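Local coordinates for protein ribonucleoside-diphosphate reductase subunit beta (Clostridium botulinum, PDB 6ZJK) that forms the iron-binding R2 subunit of a ribonucleotide reductase, which probably generates the radical needed to convert ribonucleoside diphosphates to deoxyribonucleotides, at residues 180-183 with 184-188; 191-194 with 195-199; 262-265 with 266-270. All blocks are in the same frame, centred on the assembly; numbering follows the deposited sequence.

Contact 1: 180-183 with 184-188; sequences IYEK and FNKEP
Tyr181 O and the amides of Phe184 and Asn185 form the compact part of this contact, in the last turn of helix 168-186. The carbonyl oxygen accepts twice. Asn185 N lies in the carbonyl plane at 3.1 Å from Tyr181 O, with a nearly straight N-H...O angle of 165°, the i to i+4 bond of an alpha helix. Phe184 N comes closer, 2.9 Å from Tyr181 O, but sits 47° above that plane. Lys186 N continues the helical pattern on Glu182 O; Glu187 N makes just weak bonds, to Lys183 O and Phe184 O, before Glu187 leaves helical geometry. Inward, the Phe184 ring meets Tyr120 edge-to-face, while Tyr181 OH is hydrogen-bonded to Gln110. At the subunit interface, Glu182 is bent at chi2, which carries its carboxylate back beside the Asn185 amide. The two planes stand 81° apart, and Glu182 OE2 merely touches Asn185 ND2, at 3.6 Å. Their hydrogen bonds go to the second subunit: Glu182 OE2 to its Ile28 N, Asn185 OD1 to its Lys25 NZ and, weakly, Asn185 ND2 to its Lys26 O. The solvent side is looser. Lys183 and Glu187 run alongside each other, pointing the same way, yet Lys183 NZ stays 4.0 Å from Glu187 OE2, a long salt bridge; the methylene Lys183 CE is nearer to that oxygen, at 3.4 Å. The chemistry is consistent with a helix end held by backbone bonds, ring packing and the second subunit, the long ion pair on the solvent side probably adding little.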
ATOM      1  N   ILE A 180     -11.372 -16.701  -8.798  1.00 48.72           N
ATOM      2  CA  ILE A 180     -12.065 -16.587  -7.516  1.00 55.45           C
ATOM      3  C   ILE A 180     -12.093 -15.135  -7.068  1.00 56.47           C
ATOM      4  O   ILE A 180     -13.129 -14.612  -6.649  1.00 58.59           O
ATOM      5  CB  ILE A 180     -11.399 -17.485  -6.456  1.00 50.17           C
ATOM      6  CG1 ILE A 180     -11.363 -18.947  -6.935  1.00 53.40           C
ATOM      7  CG2 ILE A 180     -12.105 -17.331  -5.114  1.00 49.46           C
ATOM      8  CD1 ILE A 180     -10.659 -19.879  -5.984  1.00 54.22           C
ATOM      9  N   TYR A 181     -10.999 -14.452  -7.234  1.00 51.82           N
ATOM     10  CA  TYR A 181     -10.960 -13.097  -6.881  1.00 55.78           C
ATOM     11  C   TYR A 181     -11.847 -12.338  -7.825  1.00 61.59           C
ATOM     12  O   TYR A 181     -12.654 -11.576  -7.396  1.00 62.46           O
ATOM     13  CB  TYR A 181      -9.549 -12.582  -6.967  1.00 54.49           C
ATOM     14  CG  TYR A 181      -8.606 -13.029  -5.902  1.00 51.84           C
ATOM     15  CD1 TYR A 181      -9.053 -13.586  -4.748  1.00 49.53           C
ATOM     16  CD2 TYR A 181      -7.268 -12.878  -6.047  1.00 50.91           C
ATOM     17  CE1 TYR A 181      -8.192 -13.984  -3.785  1.00 45.09           C
ATOM     18  CE2 TYR A 181      -6.397 -13.275  -5.068  1.00 50.66           C
ATOM     19  CZ  TYR A 181      -6.889 -13.823  -3.932  1.00 51.86           C
ATOM     20  OH  TYR A 181      -6.068 -14.202  -2.952  1.00 44.79           O
ATOM     21  N   GLU A 182     -11.766 -12.593  -9.117  1.00 58.95           N
ATOM     22  CA  GLU A 182     -12.525 -11.788 -10.072  1.00 60.26           C
ATOM     23  C   GLU A 182     -14.025 -12.028  -9.940  1.00 64.51           C
ATOM     24  O   GLU A 182     -14.827 -11.149 -10.275  1.00 64.69           O
ATOM     25  CB  GLU A 182     -12.021 -12.084 -11.489  1.00 61.77           C
ATOM     26  CG  GLU A 182     -12.682 -11.305 -12.629  1.00 69.70           C
ATOM     27  CD  GLU A 182     -12.043  -9.943 -12.875  1.00 70.90           C
ATOM     28  OE1 GLU A 182     -12.708  -9.088 -13.498  1.00 77.49           O
ATOM     29  OE2 GLU A 182     -10.874  -9.731 -12.474  1.00 67.48           O
ATOM     30  N   LYS A 183     -14.448 -13.137  -9.332  1.00 61.48           N
ATOM     31  CA  LYS A 183     -15.895 -13.212  -9.194  1.00 61.90           C
ATOM     32  C   LYS A 183     -16.388 -12.261  -8.110  1.00 68.02           C
ATOM     33  O   LYS A 183     -17.434 -11.618  -8.259  1.00 67.70           O
ATOM     34  CB  LYS A 183     -16.291 -14.644  -8.844  1.00 64.63           C
ATOM     35  CG  LYS A 183     -17.759 -14.869  -8.533  1.00 66.65           C
ATOM     36  CD  LYS A 183     -18.410 -15.897  -9.426  1.00 77.39           C
ATOM     37  CE  LYS A 183     -19.911 -15.684  -9.412  1.00 78.15           C
ATOM     38  NZ  LYS A 183     -20.530 -16.170 -10.689  1.00 84.03           N
ATOM     39  N   PHE A 184     -15.552 -11.806  -7.200  1.00 66.32           N
ATOM     40  CA  PHE A 184     -15.982 -10.789  -6.279  1.00 67.54           C
ATOM     41  C   PHE A 184     -15.810  -9.454  -6.903  1.00 68.58           C
ATOM     42  O   PHE A 184     -16.640  -8.598  -6.742  1.00 67.56           O
ATOM     43  CB  PHE A 184     -15.179 -10.847  -5.001  1.00 60.20           C
ATOM     44  CG  PHE A 184     -15.461  -9.719  -4.064  1.00 66.56           C
ATOM     45  CD1 PHE A 184     -16.704  -9.554  -3.526  1.00 63.36           C
ATOM     46  CD2 PHE A 184     -14.479  -8.840  -3.713  1.00 62.92           C
ATOM     47  CE1 PHE A 184     -16.970  -8.533  -2.663  1.00 62.62           C
ATOM     48  CE2 PHE A 184     -14.741  -7.815  -2.844  1.00 61.74           C
ATOM     49  CZ  PHE A 184     -15.987  -7.662  -2.320  1.00 61.79           C
ATOM     50  N   ASN A 185     -14.716  -9.287  -7.621  1.00 69.31           N
ATOM     51  CA  ASN A 185     -14.425  -8.029  -8.274  1.00 74.75           C
ATOM     52  C   ASN A 185     -15.553  -7.529  -9.138  1.00 75.95           C
ATOM     53  O   ASN A 185     -15.788  -6.352  -9.233  1.00 77.33           O
ATOM     54  CB  ASN A 185     -13.173  -8.134  -9.112  1.00 70.28           C
ATOM     55  CG  ASN A 185     -12.761  -6.806  -9.687  1.00 76.17           C
ATOM     56  OD1 ASN A 185     -13.096  -5.776  -9.158  1.00 80.34           O
ATOM     57  ND2 ASN A 185     -12.060  -6.831 -10.796  1.00 73.67           N
ATOM     58  N   LYS A 186     -16.236  -8.445  -9.777  1.00 75.09           N
ATOM     59  CA  LYS A 186     -17.339  -8.005 -10.614  1.00 78.14           C
ATOM     60  C   LYS A 186     -18.693  -8.214  -9.950  1.00 79.13           C
ATOM     61  O   LYS A 186     -19.663  -7.554 -10.329  1.00 77.81           O
ATOM     62  CB  LYS A 186     -17.282  -8.731 -11.958  1.00 79.05           C
ATOM     63  CG  LYS A 186     -16.040  -8.344 -12.771  1.00 82.96           C
ATOM     64  CD  LYS A 186     -16.130  -8.823 -14.215  1.00 85.56           C
ATOM     65  CE  LYS A 186     -17.570  -8.855 -14.709  1.00 89.71           C
ATOM     66  NZ  LYS A 186     -17.687  -8.448 -16.124  1.00 94.23           N
ATOM     67  N   GLU A 187     -18.781  -8.984  -8.867  1.00 75.42           N
ATOM     68  CA  GLU A 187     -20.068  -9.181  -8.204  1.00 73.99           C
ATOM     69  C   GLU A 187     -19.874  -9.123  -6.692  1.00 71.90           C
ATOM     70  O   GLU A 187     -19.749 -10.160  -6.031  1.00 69.92           O
ATOM     71  CB  GLU A 187     -20.682 -10.520  -8.615  1.00 77.50           C
ATOM     72  CG  GLU A 187     -22.145 -10.740  -8.213  1.00 86.99           C
ATOM     73  CD  GLU A 187     -22.413 -12.197  -7.844  1.00 99.17           C
ATOM     74  OE1 GLU A 187     -23.159 -12.430  -6.859  1.00100.39           O
ATOM     75  OE2 GLU A 187     -21.890 -13.102  -8.539  1.00 88.50           O
ATOM     76  N   PRO A 188     -19.971  -7.922  -6.173  1.00 74.14           N
ATOM     77  CA  PRO A 188     -19.769  -7.699  -4.756  1.00 71.81           C
ATOM     78  C   PRO A 188     -20.879  -8.203  -3.861  1.00 73.28           C
ATOM     79  O   PRO A 188     -21.741  -7.456  -3.547  1.00 78.04           O
ATOM     80  CB  PRO A 188     -19.712  -6.195  -4.661  1.00 71.57           C
ATOM     81  CG  PRO A 188     -19.522  -5.713  -6.002  1.00 66.47           C
ATOM     82  CD  PRO A 188     -20.236  -6.673  -6.864  1.00 70.86           C
TER

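Contact 2: 191-194 with 195-199; sequences HNFL and RAIMA
The opening turns of helix 190-220, a long helix of the all-helical R2 fold, bring His191 and Asn192 against Arg195, and Phe193 against Ile197. Regular i to i+4 backbone bonds hold the frame, among them Arg195 N to His191 O at 3.0 Å and Met198 N to Leu194 O at 3.1 Å. On the polar flank, the Arg195 chain bends at chi3 (-98°), which folds its guanidinium back along the helix. One face then lies over His191 CB, the nearest pair being His191 CB and Arg195 NH2 at 3.5 Å. Asn192 OD1 is at the guanidinium edge, with the amide and guanidinium planes 61° apart, and a water joins the two groups. That water, in the guanidinium plane, accepts from Arg195 NE at 2.7 Å and donates to Asn192 OD1 at 3.0 Å. The other end of the amide, Asn192 ND2, reaches back to Glu187 O, just past the end of the preceding helix. On the apolar flank, Ile197 CD1 lies over one face of the Phe193 ring, 4.1 Å from Phe193 CZ. Leu194, for its part, packs on Leu252 of helix 225-255 and on Leu264 and Phe268 of helix 262-287, and Ile197 on Phe245 and Ile249. Side chains paired at i to i+4 spacing, with the apolar ones packed against neighbouring helices, are what the helical bundle of R2 proteins is built from.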
ATOM      1  N   HIS A 191     -21.156 -13.692   0.062  1.00 64.67           N
ATOM      2  CA  HIS A 191     -20.591 -15.033  -0.062  1.00 64.82           C
ATOM      3  C   HIS A 191     -19.348 -15.022  -0.945  1.00 57.87           C
ATOM      4  O   HIS A 191     -18.347 -15.678  -0.627  1.00 56.61           O
ATOM      5  CB  HIS A 191     -21.635 -16.002  -0.602  1.00 63.17           C
ATOM      6  CG  HIS A 191     -22.733 -16.288   0.371  1.00 69.11           C
ATOM      7  ND1 HIS A 191     -23.928 -15.599   0.360  1.00 69.50           N
ATOM      8  CD2 HIS A 191     -22.797 -17.138   1.424  1.00 68.47           C
ATOM      9  CE1 HIS A 191     -24.697 -16.041   1.339  1.00 66.35           C
ATOM     10  NE2 HIS A 191     -24.033 -16.971   2.001  1.00 66.73           N
ATOM     11  N   ASN A 192     -19.392 -14.281  -2.059  1.00 58.00           N
ATOM     12  CA  ASN A 192     -18.197 -14.114  -2.878  1.00 58.61           C
ATOM     13  C   ASN A 192     -17.072 -13.454  -2.095  1.00 57.51           C
ATOM     14  O   ASN A 192     -15.892 -13.749  -2.329  1.00 55.84           O
ATOM     15  CB  ASN A 192     -18.521 -13.299  -4.128  1.00 61.18           C
ATOM     16  CG  ASN A 192     -19.463 -14.027  -5.067  1.00 67.17           C
ATOM     17  OD1 ASN A 192     -19.565 -15.252  -5.031  1.00 65.77           O
ATOM     18  ND2 ASN A 192     -20.128 -13.278  -5.938  1.00 68.43           N
ATOM     19  N   PHE A 193     -17.413 -12.592  -1.165  1.00 56.30           N
ATOM     20  CA  PHE A 193     -16.425 -11.894  -0.371  1.00 52.67           C
ATOM     21  C   PHE A 193     -15.712 -12.844   0.564  1.00 53.28           C
ATOM     22  O   PHE A 193     -14.512 -12.818   0.632  1.00 51.42           O
ATOM     23  CB  PHE A 193     -17.087 -10.730   0.361  1.00 52.02           C
ATOM     24  CG  PHE A 193     -16.184  -9.979   1.276  1.00 53.20           C
ATOM     25  CD1 PHE A 193     -15.301  -9.063   0.795  1.00 51.92           C
ATOM     26  CD2 PHE A 193     -16.255 -10.168   2.619  1.00 54.96           C
ATOM     27  CE1 PHE A 193     -14.473  -8.368   1.640  1.00 54.58           C
ATOM     28  CE2 PHE A 193     -15.430  -9.490   3.474  1.00 53.29           C
ATOM     29  CZ  PHE A 193     -14.541  -8.582   2.983  1.00 54.11           C
ATOM     30  N   LEU A 194     -16.449 -13.703   1.252  1.00 50.74           N
ATOM     31  CA  LEU A 194     -15.867 -14.658   2.178  1.00 50.14           C
ATOM     32  C   LEU A 194     -15.070 -15.757   1.494  1.00 51.83           C
ATOM     33  O   LEU A 194     -14.096 -16.216   2.016  1.00 47.51           O
ATOM     34  CB  LEU A 194     -16.921 -15.262   3.073  1.00 46.84           C
ATOM     35  CG  LEU A 194     -17.638 -14.334   4.038  1.00 57.18           C
ATOM     36  CD1 LEU A 194     -18.766 -15.056   4.728  1.00 53.82           C
ATOM     37  CD2 LEU A 194     -16.695 -13.737   5.050  1.00 47.51           C
ATOM     38  N   ARG A 195     -15.495 -16.166   0.310  1.00 51.08           N
ATOM     39  CA  ARG A 195     -14.762 -17.167  -0.442  1.00 51.05           C
ATOM     40  C   ARG A 195     -13.428 -16.548  -0.890  1.00 49.47           C
ATOM     41  O   ARG A 195     -12.417 -17.180  -0.854  1.00 43.46           O
ATOM     42  CB  ARG A 195     -15.580 -17.698  -1.609  1.00 55.09           C
ATOM     43  CG  ARG A 195     -16.770 -18.542  -1.218  1.00 57.47           C
ATOM     44  CD  ARG A 195     -17.351 -19.315  -2.388  1.00 63.92           C
ATOM     45  NE  ARG A 195     -18.495 -18.636  -2.969  1.00 65.55           N
ATOM     46  CZ  ARG A 195     -19.754 -18.874  -2.629  1.00 67.12           C
ATOM     47  NH1 ARG A 195     -20.039 -19.771  -1.715  1.00 62.42           N
ATOM     48  NH2 ARG A 195     -20.734 -18.203  -3.192  1.00 68.58           N
ATOM     49  N   ALA A 196     -13.424 -15.274  -1.186  1.00 47.89           N
ATOM     50  CA  ALA A 196     -12.195 -14.632  -1.557  1.00 47.61           C
ATOM     51  C   ALA A 196     -11.239 -14.503  -0.391  1.00 49.86           C
ATOM     52  O   ALA A 196     -10.064 -14.524  -0.568  1.00 46.06           O
ATOM     53  CB  ALA A 196     -12.452 -13.301  -2.152  1.00 43.29           C
ATOM     54  N   ILE A 197     -11.766 -14.382   0.808  1.00 44.22           N
ATOM     55  CA  ILE A 197     -10.933 -14.252   1.956  1.00 41.94           C
ATOM     56  C   ILE A 197     -10.259 -15.563   2.208  1.00 41.70           C
ATOM     57  O   ILE A 197      -9.136 -15.619   2.501  1.00 42.89           O
ATOM     58  CB  ILE A 197     -11.736 -13.833   3.200  1.00 45.36           C
ATOM     59  CG1 ILE A 197     -12.362 -12.463   3.021  1.00 49.87           C
ATOM     60  CG2 ILE A 197     -10.878 -13.879   4.426  1.00 38.55           C
ATOM     61  CD1 ILE A 197     -11.436 -11.320   3.089  1.00 50.18           C
ATOM     62  N   MET A 198     -10.985 -16.634   2.045  1.00 42.78           N
ATOM     63  CA  MET A 198     -10.449 -17.954   2.251  1.00 45.85           C
ATOM     64  C   MET A 198      -9.423 -18.269   1.162  1.00 41.35           C
ATOM     65  O   MET A 198      -8.445 -18.852   1.420  1.00 39.27           O
ATOM     66  CB  MET A 198     -11.604 -18.963   2.374  1.00 43.09           C
ATOM     67  CG  MET A 198     -11.283 -20.381   2.738  1.00 47.93           C
ATOM     68  SD  MET A 198     -10.416 -20.752   4.198  1.00 44.81           S
ATOM     69  CE  MET A 198      -9.838 -22.357   3.859  1.00 44.91           C
ATOM     70  N   ALA A 199      -9.655 -17.799  -0.045  1.00 42.82           N
ATOM     71  CA  ALA A 199      -8.714 -17.977  -1.144  1.00 39.79           C
ATOM     72  C   ALA A 199      -7.366 -17.372  -0.820  1.00 44.71           C
ATOM     73  O   ALA A 199      -6.360 -17.984  -0.995  1.00 42.95           O
ATOM     74  CB  ALA A 199      -9.261 -17.370  -2.371  1.00 43.62           C
TER
HETATM   75  O   HOH W   1     -17.331 -17.228  -4.966  1.00 66.22           O

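Contact 3: 262-265 with 266-270; sequences EELE and EEFRQ
Glu262 O accepts from Glu266 N at 3.3 Å, the first of four i to i+4 bonds across this contact, in the N-terminal turns of helix 262-287, which have an exposed acidic side and a buried side made by Leu264 and Phe268. One residue on, Glu263 O receives Glu267 N at 3.0 Å. The side chains of this pair meet as well: the Glu263 chain bends at chi2 and brings its carboxylate to that of Glu267, the planes turned 43° from each other. Glu263 OE2 and Glu267 OE2 are only 2.9 Å apart. The approach would be repulsive if both groups were charged, and it is doubtful as a feature of the free protein, because Glu263 touches a crystal neighbour. The other Glu267 oxygen, OE1, forms a long, weak ion pair with Arg195 NH1 of helix 190-220. Leu264 turns to the buried side. Its CG is trans to the backbone N (chi1 -179°), and the chi2 rotation splits the branches: Leu264 CD2 meets Phe268 CZ at 3.9 Å, whereas CD1 lies against the Glu267 carboxylate carbon. Leu264 O takes the Phe268 amide and also lies over one face of that ring, 3.6 Å above its plane and offset toward the rim. Phe260 touches Phe268 as well. At the end of the first segment, Glu265 sends OE2 to Lys253 in a salt bridge, while its backbone O accepts from Arg269 N. The Arg269 side chain divides its bonds: NE is hydrogen-bonded to Lys317 O, and NH1 donates at 3.3 Å to the syn lone pair of Glu266 OE2, which lies 1° out of the guanidinium plane.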
ATOM      1  N   GLU A 262     -22.764 -24.089   9.197  1.00 61.45           N
ATOM      2  CA  GLU A 262     -22.170 -25.414   9.059  1.00 57.76           C
ATOM      3  C   GLU A 262     -21.714 -25.647   7.629  1.00 60.54           C
ATOM      4  O   GLU A 262     -20.747 -26.378   7.395  1.00 60.48           O
ATOM      5  CB  GLU A 262     -23.133 -26.512   9.513  1.00 67.48           C
ATOM      6  CG  GLU A 262     -22.415 -27.720  10.103  1.00 70.44           C
ATOM      7  CD  GLU A 262     -23.193 -28.378  11.239  1.00 82.36           C
ATOM      8  OE1 GLU A 262     -22.665 -28.452  12.372  1.00 85.01           O
ATOM      9  OE2 GLU A 262     -24.344 -28.813  11.001  1.00 80.96           O
ATOM     10  N   GLU A 263     -22.648 -25.279   6.754  1.00 61.73           N
ATOM     11  CA  GLU A 263     -22.448 -25.576   5.343  1.00 67.58           C
ATOM     12  C   GLU A 263     -21.350 -24.696   4.758  1.00 62.89           C
ATOM     13  O   GLU A 263     -20.445 -25.191   4.083  1.00 62.91           O
ATOM     14  CB  GLU A 263     -23.760 -25.374   4.569  1.00 74.57           C
ATOM     15  CG  GLU A 263     -23.962 -26.291   3.344  1.00 85.98           C
ATOM     16  CD  GLU A 263     -23.745 -25.592   1.986  1.00 90.54           C
ATOM     17  OE1 GLU A 263     -23.148 -26.200   1.072  1.00 93.08           O
ATOM     18  OE2 GLU A 263     -24.177 -24.428   1.831  1.00 90.68           O
ATOM     19  N   LEU A 264     -21.334 -23.396   5.076  1.00 65.07           N
ATOM     20  CA  LEU A 264     -20.277 -22.559   4.504  1.00 59.60           C
ATOM     21  C   LEU A 264     -18.906 -22.938   5.058  1.00 57.29           C
ATOM     22  O   LEU A 264     -17.904 -22.900   4.331  1.00 58.74           O
ATOM     23  CB  LEU A 264     -20.571 -21.071   4.727  1.00 57.15           C
ATOM     24  CG  LEU A 264     -19.480 -20.194   4.097  1.00 61.48           C
ATOM     25  CD1 LEU A 264     -19.796 -20.023   2.621  1.00 61.13           C
ATOM     26  CD2 LEU A 264     -19.380 -18.837   4.752  1.00 55.23           C
ATOM     27  N   GLU A 265     -18.806 -23.335   6.327  1.00 52.21           N
ATOM     28  CA  GLU A 265     -17.520 -23.804   6.825  1.00 54.79           C
ATOM     29  C   GLU A 265     -17.065 -25.061   6.090  1.00 61.05           C
ATOM     30  O   GLU A 265     -15.865 -25.234   5.852  1.00 57.89           O
ATOM     31  CB  GLU A 265     -17.594 -24.056   8.333  1.00 57.70           C
ATOM     32  CG  GLU A 265     -18.020 -22.823   9.139  1.00 62.38           C
ATOM     33  CD  GLU A 265     -17.716 -22.944  10.624  1.00 70.44           C
ATOM     34  OE1 GLU A 265     -18.025 -24.006  11.231  1.00 65.08           O
ATOM     35  OE2 GLU A 265     -17.174 -21.964  11.188  1.00 69.61           O
ATOM     36  N   GLU A 266     -18.001 -25.926   5.682  1.00 57.59           N
ATOM     37  CA  GLU A 266     -17.590 -27.085   4.890  1.00 59.17           C
ATOM     38  C   GLU A 266     -17.122 -26.657   3.504  1.00 54.71           C
ATOM     39  O   GLU A 266     -16.158 -27.216   2.971  1.00 56.12           O
ATOM     40  CB  GLU A 266     -18.736 -28.097   4.783  1.00 61.35           C
ATOM     41  CG  GLU A 266     -18.324 -29.460   4.209  1.00 64.10           C
ATOM     42  CD  GLU A 266     -17.181 -30.102   4.991  1.00 63.68           C
ATOM     43  OE1 GLU A 266     -17.171 -30.011   6.239  1.00 72.21           O
ATOM     44  OE2 GLU A 266     -16.289 -30.711   4.362  1.00 63.70           O
ATOM     45  N   GLU A 267     -17.738 -25.620   2.933  1.00 55.53           N
ATOM     46  CA  GLU A 267     -17.227 -25.144   1.649  1.00 60.63           C
ATOM     47  C   GLU A 267     -15.810 -24.583   1.783  1.00 55.62           C
ATOM     48  O   GLU A 267     -14.957 -24.808   0.916  1.00 58.73           O
ATOM     49  CB  GLU A 267     -18.186 -24.089   1.095  1.00 58.81           C
ATOM     50  CG  GLU A 267     -19.637 -24.479   1.103  1.00 70.69           C
ATOM     51  CD  GLU A 267     -20.503 -23.439   0.414  1.00 76.93           C
ATOM     52  OE1 GLU A 267     -19.999 -22.758  -0.514  1.00 72.45           O
ATOM     53  OE2 GLU A 267     -21.677 -23.284   0.820  1.00 76.98           O
ATOM     54  N   PHE A 268     -15.437 -23.991   2.917  1.00 57.17           N
ATOM     55  CA  PHE A 268     -14.049 -23.601   3.141  1.00 53.66           C
ATOM     56  C   PHE A 268     -13.125 -24.816   3.204  1.00 49.64           C
ATOM     57  O   PHE A 268     -12.000 -24.774   2.692  1.00 52.05           O
ATOM     58  CB  PHE A 268     -13.938 -22.785   4.433  1.00 54.09           C
ATOM     59  CG  PHE A 268     -14.506 -21.386   4.333  1.00 52.67           C
ATOM     60  CD1 PHE A 268     -14.936 -20.874   3.114  1.00 52.97           C
ATOM     61  CD2 PHE A 268     -14.544 -20.563   5.450  1.00 55.49           C
ATOM     62  CE1 PHE A 268     -15.432 -19.580   3.017  1.00 54.76           C
ATOM     63  CE2 PHE A 268     -15.043 -19.256   5.368  1.00 56.83           C
ATOM     64  CZ  PHE A 268     -15.488 -18.769   4.150  1.00 56.00           C
ATOM     65  N   ARG A 269     -13.554 -25.888   3.874  1.00 53.37           N
ATOM     66  CA  ARG A 269     -12.746 -27.101   3.964  1.00 53.03           C
ATOM     67  C   ARG A 269     -12.476 -27.698   2.585  1.00 50.83           C
ATOM     68  O   ARG A 269     -11.388 -28.233   2.341  1.00 45.58           O
ATOM     69  CB  ARG A 269     -13.402 -28.119   4.903  1.00 60.41           C
ATOM     70  CG  ARG A 269     -13.221 -27.749   6.382  1.00 52.26           C
ATOM     71  CD  ARG A 269     -13.831 -28.737   7.358  1.00 52.59           C
ATOM     72  NE  ARG A 269     -12.917 -29.786   7.774  1.00 50.66           N
ATOM     73  CZ  ARG A 269     -12.896 -31.017   7.269  1.00 53.46           C
ATOM     74  NH1 ARG A 269     -13.752 -31.374   6.322  1.00 52.12           N
ATOM     75  NH2 ARG A 269     -12.019 -31.889   7.715  1.00 51.82           N
ATOM     76  N   GLN A 270     -13.435 -27.609   1.696  1.00 49.75           N
ATOM     77  CA  GLN A 270     -13.285 -28.134   0.369  1.00 50.92           C
ATOM     78  C   GLN A 270     -12.406 -27.279  -0.515  1.00 54.63           C
ATOM     79  O   GLN A 270     -11.788 -27.778  -1.416  1.00 51.72           O
ATOM     80  CB  GLN A 270     -14.614 -28.316  -0.307  1.00 52.61           C
ATOM     81  CG  GLN A 270     -15.417 -29.452   0.266  1.00 53.93           C
ATOM     82  CD  GLN A 270     -14.703 -30.772   0.285  1.00 62.49           C
ATOM     83  OE1 GLN A 270     -14.384 -31.301  -0.739  1.00 56.79           O
ATOM     84  NE2 GLN A 270     -14.501 -31.323   1.456  1.00 55.26           N
TER

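Contact 2 lies between the other two, its centre 9 Å from that of contact 1 and 11 Å from that of contact 3, whereas contacts 1 and 3 are 19 Å apart by centres and do not touch. Contacts 1 and 2 sit on consecutive helices, which also pack where Tyr181 CE1 comes 3.8 Å from Ala199 CB. Contacts 2 and 3 meet through Met198 CE, 3.4 Å from Phe268 O, besides the weak ion pair of Arg195 NH1 with Glu267 OE1. The iron site, with Glu204 on the helix of contact 2, is nearest contact 1: the Tyr181 side chain is about 9 Å from an iron ion, that of Ile197 about 13 Å.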